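Local coordinates for esterase E25 (Uncultured bacterium, PDB 4Q05), which probably hydrolyses carboxylic esters, as a dimerizing esterase of the GTSAG motif subfamily within the bacterial hormone-sensitive lipase family, at residues P121-H135 / A153-I167. Numbering follows the deposited sequence.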
loop_
_atom_site.group_PDB
_atom_site.type_symbol
_atom_site.label_atom_id
_atom_site.label_comp_id
_atom_site.label_asym_id
_atom_site.label_seq_id
_atom_site.Cartn_x
_atom_site.Cartn_y
_atom_site.Cartn_z
ATOM N N PRO A 121 19.543 22.360 0.543
ATOM C CA PRO A 121 18.507 22.997 -0.274
ATOM C C PRO A 121 18.443 24.483 0.053
ATOM O O PRO A 121 18.950 24.856 1.100
ATOM C CB PRO A 121 17.233 22.314 0.216
ATOM C CG PRO A 121 17.496 22.047 1.647
ATOM C CD PRO A 121 18.984 21.745 1.760
ATOM N N VAL A 122 17.838 25.306 -0.801
ATOM C CA VAL A 122 17.748 26.738 -0.507
ATOM C C VAL A 122 16.824 27.005 0.659
ATOM O O VAL A 122 16.970 28.000 1.362
ATOM C CB VAL A 122 17.232 27.557 -1.702
ATOM C CG1 VAL A 122 18.388 28.036 -2.555
ATOM C CG2 VAL A 122 16.237 26.747 -2.516
ATOM N N GLU A 123 15.856 26.121 0.857
ATOM C CA GLU A 123 14.885 26.320 1.914
ATOM C C GLU A 123 14.898 25.144 2.874
ATOM O O GLU A 123 14.578 24.022 2.499
ATOM C CB GLU A 123 13.488 26.513 1.316
ATOM C CG GLU A 123 12.382 26.799 2.325
ATOM C CD GLU A 123 11.011 26.910 1.659
ATOM O OE1 GLU A 123 10.963 27.045 0.417
ATOM O OE2 GLU A 123 9.987 26.840 2.371
ATOM N N VAL A 124 15.283 25.405 4.115
ATOM C CA VAL A 124 15.203 24.405 5.163
ATOM C C VAL A 124 14.079 24.807 6.104
ATOM O O VAL A 124 14.032 25.949 6.560
ATOM C CB VAL A 124 16.524 24.314 5.943
ATOM C CG1 VAL A 124 16.385 23.367 7.112
ATOM C CG2 VAL A 124 17.659 23.881 5.015
ATOM N N ALA A 125 13.165 23.882 6.385
ATOM C CA ALA A 125 12.032 24.187 7.252
ATOM C C ALA A 125 12.519 24.651 8.618
ATOM O O ALA A 125 13.446 24.073 9.183
ATOM C CB ALA A 125 11.116 22.991 7.394
ATOM N N PRO A 126 11.890 25.704 9.155
ATOM C CA PRO A 126 12.296 26.258 10.450
ATOM C C PRO A 126 12.558 25.175 11.495
ATOM O O PRO A 126 13.621 25.170 12.120
ATOM C CB PRO A 126 11.090 27.113 10.848
ATOM C CG PRO A 126 10.544 27.589 9.527
ATOM C CD PRO A 126 10.761 26.446 8.559
ATOM N N ASP A 127 11.614 24.260 11.680
ATOM C CA ASP A 127 11.786 23.244 12.716
ATOM C C ASP A 127 12.701 22.096 12.282
ATOM O O ASP A 127 12.899 21.156 13.043
ATOM C CB ASP A 127 10.438 22.699 13.200
ATOM C CG ASP A 127 9.607 23.744 13.937
ATOM O OD1 ASP A 127 10.193 24.621 14.614
ATOM O OD2 ASP A 127 8.363 23.686 13.840
ATOM N N LEU A 128 13.245 22.169 11.065
ATOM C CA LEU A 128 14.216 21.170 10.598
ATOM C C LEU A 128 15.618 21.764 10.505
ATOM O O LEU A 128 16.566 21.111 10.047
ATOM C CB LEU A 128 13.801 20.589 9.249
ATOM C CG LEU A 128 12.477 19.826 9.258
ATOM C CD1 LEU A 128 12.231 19.166 7.907
ATOM C CD2 LEU A 128 12.483 18.793 10.376
ATOM N N GLU A 129 15.742 23.004 10.960
ATOM C CA GLU A 129 17.001 23.732 10.890
ATOM C C GLU A 129 18.145 23.061 11.668
ATOM O O GLU A 129 19.292 23.120 11.245
ATOM C CB GLU A 129 16.790 25.184 11.346
ATOM C CG GLU A 129 18.046 26.015 11.370
ATOM C CD GLU A 129 18.671 26.171 10.003
ATOM O OE1 GLU A 129 17.928 26.151 9.003
ATOM O OE2 GLU A 129 19.907 26.323 9.937
ATOM N N ASP A 130 17.844 22.429 12.798
ATOM C CA ASP A 130 18.880 21.710 13.545
ATOM C C ASP A 130 18.789 20.203 13.323
ATOM O O ASP A 130 19.300 19.414 14.122
ATOM C CB ASP A 130 18.780 21.999 15.042
ATOM C CG ASP A 130 17.514 21.432 15.664
ATOM O OD1 ASP A 130 16.543 21.162 14.918
ATOM O OD2 ASP A 130 17.488 21.271 16.901
ATOM N N LYS A 131 18.137 19.801 12.240
ATOM C CA LYS A 131 17.929 18.383 11.978
ATOM C C LYS A 131 18.793 17.953 10.795
ATOM O O LYS A 131 19.290 18.789 10.042
ATOM C CB LYS A 131 16.450 18.112 11.687
ATOM C CG LYS A 131 15.477 18.638 12.753
ATOM C CD LYS A 131 15.844 18.154 14.143
ATOM C CE LYS A 131 14.701 18.381 15.133
ATOM N NZ LYS A 131 14.199 19.775 15.070
ATOM N N LEU A 132 18.971 16.649 10.621
ATOM C CA LEU A 132 19.757 16.165 9.494
ATOM C C LEU A 132 19.187 14.873 8.925
ATOM O O LEU A 132 18.803 13.962 9.668
ATOM C CB LEU A 132 21.218 15.954 9.901
ATOM C CG LEU A 132 22.152 15.440 8.803
ATOM C CD1 LEU A 132 22.331 16.476 7.712
ATOM C CD2 LEU A 132 23.508 15.045 9.398
ATOM N N PHE A 133 19.128 14.803 7.601
ATOM C CA PHE A 133 18.667 13.595 6.942
ATOM C C PHE A 133 19.881 12.911 6.356
ATOM O O PHE A 133 20.531 13.440 5.458
ATOM C CB PHE A 133 17.658 13.914 5.834
ATOM C CG PHE A 133 17.039 12.691 5.219
ATOM C CD1 PHE A 133 17.770 11.889 4.361
ATOM C CD2 PHE A 133 15.728 12.343 5.510
ATOM C CE1 PHE A 133 17.220 10.757 3.800
ATOM C CE2 PHE A 133 15.162 11.217 4.958
ATOM C CZ PHE A 133 15.910 10.416 4.095
ATOM N N VAL A 134 20.194 11.731 6.876
ATOM C CA VAL A 134 21.335 10.985 6.376
ATOM C C VAL A 134 20.819 9.997 5.340
ATOM O O VAL A 134 19.996 9.121 5.636
ATOM C CB VAL A 134 22.073 10.261 7.509
ATOM C CG1 VAL A 134 23.218 9.438 6.935
ATOM C CG2 VAL A 134 22.576 11.280 8.549
ATOM N N HIS A 135 21.297 10.149 4.117
ATOM C CA HIS A 135 20.678 9.454 3.000
ATOM C C HIS A 135 21.568 8.329 2.499
ATOM O O HIS A 135 22.783 8.493 2.382
ATOM C CB HIS A 135 20.386 10.447 1.879
ATOM C CG HIS A 135 20.118 9.797 0.564
ATOM N ND1 HIS A 135 18.968 9.079 0.312
ATOM C CD2 HIS A 135 20.853 9.747 -0.573
ATOM C CE1 HIS A 135 19.007 8.612 -0.925
ATOM N NE2 HIS A 135 20.143 8.998 -1.481
ATOM N N ALA A 153 18.868 12.243 -2.965
ATOM C CA ALA A 153 19.221 13.138 -1.867
ATOM C C ALA A 153 18.815 14.562 -2.201
ATOM O O ALA A 153 18.353 15.313 -1.348
ATOM C CB ALA A 153 20.719 13.088 -1.614
ATOM N N ILE A 154 19.034 14.942 -3.447
ATOM C CA ILE A 154 18.652 16.272 -3.908
ATOM C C ILE A 154 17.130 16.438 -3.819
ATOM O O ILE A 154 16.631 17.477 -3.371
ATOM C CB ILE A 154 19.138 16.490 -5.342
ATOM C CG1 ILE A 154 20.671 16.551 -5.368
ATOM C CG2 ILE A 154 18.522 17.757 -5.946
ATOM C CD1 ILE A 154 21.254 16.339 -6.759
ATOM N N VAL A 155 16.398 15.400 -4.219
ATOM C CA VAL A 155 14.939 15.444 -4.169
ATOM C C VAL A 155 14.446 15.553 -2.735
ATOM O O VAL A 155 13.588 16.379 -2.416
ATOM C CB VAL A 155 14.299 14.187 -4.785
ATOM C CG1 VAL A 155 12.810 14.186 -4.503
ATOM C CG2 VAL A 155 14.577 14.111 -6.274
ATOM N N ILE A 156 14.986 14.709 -1.863
ATOM C CA ILE A 156 14.624 14.772 -0.469
ATOM C C ILE A 156 14.952 16.153 0.101
ATOM O O ILE A 156 14.129 16.779 0.774
ATOM C CB ILE A 156 15.364 13.674 0.330
ATOM C CG1 ILE A 156 14.872 12.283 -0.097
ATOM C CG2 ILE A 156 15.179 13.884 1.812
ATOM C CD1 ILE A 156 15.708 11.123 0.481
ATOM N N ALA A 157 16.164 16.625 -0.158
ATOM C CA ALA A 157 16.582 17.913 0.400
ATOM C C ALA A 157 15.611 19.036 0.012
ATOM O O ALA A 157 15.094 19.729 0.884
ATOM C CB ALA A 157 18.000 18.253 -0.021
ATOM N N THR A 158 15.351 19.201 -1.284
ATOM C CA THR A 158 14.503 20.309 -1.732
ATOM C C THR A 158 13.075 20.185 -1.277
ATOM O O THR A 158 12.494 21.154 -0.804
ATOM C CB THR A 158 14.424 20.461 -3.262
ATOM O OG1 THR A 158 14.757 19.230 -3.910
ATOM C CG2 THR A 158 15.320 21.549 -3.721
ATOM N N LEU A 159 12.498 19.002 -1.444
ATOM C CA LEU A 159 11.070 18.846 -1.194
ATOM C C LEU A 159 10.751 18.613 0.265
ATOM O O LEU A 159 9.739 19.098 0.751
ATOM C CB LEU A 159 10.492 17.728 -2.058
ATOM C CG LEU A 159 10.610 18.045 -3.547
ATOM C CD1 LEU A 159 9.841 17.045 -4.387
ATOM C CD2 LEU A 159 10.111 19.449 -3.801
ATOM N N ALA A 160 11.592 17.866 0.979
ATOM C CA ALA A 160 11.353 17.710 2.401
ATOM C C ALA A 160 11.929 18.892 3.193
ATOM O O ALA A 160 11.721 18.992 4.396
ATOM C CB ALA A 160 11.902 16.378 2.918
ATOM N N LYS A 161 12.641 19.780 2.500
ATOM C CA LYS A 161 13.178 21.002 3.102
ATOM C C LYS A 161 14.062 20.722 4.308
ATOM O O LYS A 161 13.823 21.216 5.413
ATOM C CB LYS A 161 12.042 21.941 3.486
ATOM C CG LYS A 161 11.149 22.304 2.300
ATOM C CD LYS A 161 9.991 23.189 2.744
ATOM C CE LYS A 161 9.043 23.480 1.580
ATOM N NZ LYS A 161 7.839 24.239 2.039
ATOM N N VAL A 162 15.090 19.919 4.084
ATOM C CA VAL A 162 15.955 19.481 5.159
ATOM C C VAL A 162 17.330 19.287 4.548
ATOM O O VAL A 162 17.439 18.946 3.373
ATOM C CB VAL A 162 15.456 18.148 5.742
ATOM C CG1 VAL A 162 15.586 17.034 4.691
ATOM C CG2 VAL A 162 16.218 17.791 7.005
ATOM N N ARG A 163 18.383 19.535 5.321
ATOM C CA ARG A 163 19.728 19.232 4.853
ATOM C C ARG A 163 19.889 17.734 4.788
ATOM O O ARG A 163 19.427 17.018 5.668
ATOM C CB ARG A 163 20.786 19.796 5.802
ATOM C CG ARG A 163 20.828 21.307 5.840
ATOM C CD ARG A 163 21.948 21.798 6.753
ATOM N NE ARG A 163 21.921 23.248 6.860
ATOM C CZ ARG A 163 21.146 23.916 7.708
ATOM N NH1 ARG A 163 20.343 23.261 8.545
ATOM N NH2 ARG A 163 21.182 25.240 7.724
ATOM N N VAL A 164 20.568 17.278 3.748
ATOM C CA VAL A 164 20.846 15.876 3.564
ATOM C C VAL A 164 22.347 15.641 3.529
ATOM O O VAL A 164 23.103 16.422 2.959
ATOM C CB VAL A 164 20.249 15.366 2.247
ATOM C CG1 VAL A 164 20.606 13.909 2.047
ATOM C CG2 VAL A 164 18.735 15.566 2.249
ATOM N N LEU A 165 22.767 14.561 4.164
ATOM C CA LEU A 165 24.129 14.079 4.057
ATOM C C LEU A 165 24.042 12.713 3.379
ATOM O O LEU A 165 23.547 11.749 3.967
ATOM C CB LEU A 165 24.755 13.956 5.448
ATOM C CG LEU A 165 26.164 13.344 5.506
ATOM C CD1 LEU A 165 27.158 14.251 4.798
ATOM C CD2 LEU A 165 26.581 13.125 6.952
ATOM N N SER A 166 24.490 12.630 2.131
ATOM C CA SER A 166 24.378 11.375 1.399
ATOM C C SER A 166 25.666 10.585 1.503
ATOM O O SER A 166 26.744 11.096 1.218
ATOM C CB SER A 166 24.015 11.610 -0.070
ATOM O OG SER A 166 23.648 10.384 -0.686
ATOM N N ILE A 167 25.547 9.333 1.924
ATOM C CA ILE A 167 26.719 8.504 2.119
ATOM C C ILE A 167 27.095 7.721 0.860
ATOM O O ILE A 167 26.342 6.886 0.378
ATOM C CB ILE A 167 26.523 7.531 3.283
ATOM C CG1 ILE A 167 26.083 8.321 4.525
ATOM C CG2 ILE A 167 27.806 6.715 3.491
ATOM C CD1 ILE A 167 25.782 7.471 5.737
HETATM O O HOH W 1 13.744 23.464 -0.108
HETATM O O HOH W 2 18.353 20.621 8.226
HETATM O O HOH W 3 23.917 7.693 -0.524
#
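R163 lies against L132, V124 and E129, its CB 4.1 Å from CD1 of L132 in strand 132-135 and its tip in the loop before it. CG reaches CG2 of V124, whose side chain crosses the arginine at about a right angle and lies over one face of the guanidinium. From CG to NE the chain runs extended, carrying the charged end to E129. There NH2 forms a salt bridge with E129 OE2, met on its syn side at 2.8 Å, the carboxylate plane turned 86° from the guanidinium, while NH1 gives a weak bond to E129 O. A water accepting from R163 N, and weakly from NH1, donates to L128 O and K131 O, tying the arginine to the turn. A lysine in place of R163 would probably lose this two-pronged hold on E129, leaving the carboxylate freer to turn.

Just beyond, the chains become parallel strands: F133 N donates to R163 O, L165 N to F133 O, H135 N to L165 O and I167 N to H135 O. This is a worked example of the beta-alpha-beta crossover: helix 151-160 links strands 132-136 and 164-168 and packs on their shared face. F133, with CG anti to its own N (chi1 -174°), turns its ring beneath the helix, where I156 CG2 sits 3.9 Å from the ring centroid in a CH-pi contact. Next along, H135 CB packs 3.5 Å from V164 CG1. On the opposite face V134 CG1 presses on I167 CD1.

Where helix 153-160 ends, K161 O accepts from A125 N at 2.9 Å. Backbone bonds and apolar packing thus join the strands of the alpha/beta hydrolase core, while the loop adds salt bridges and water to both.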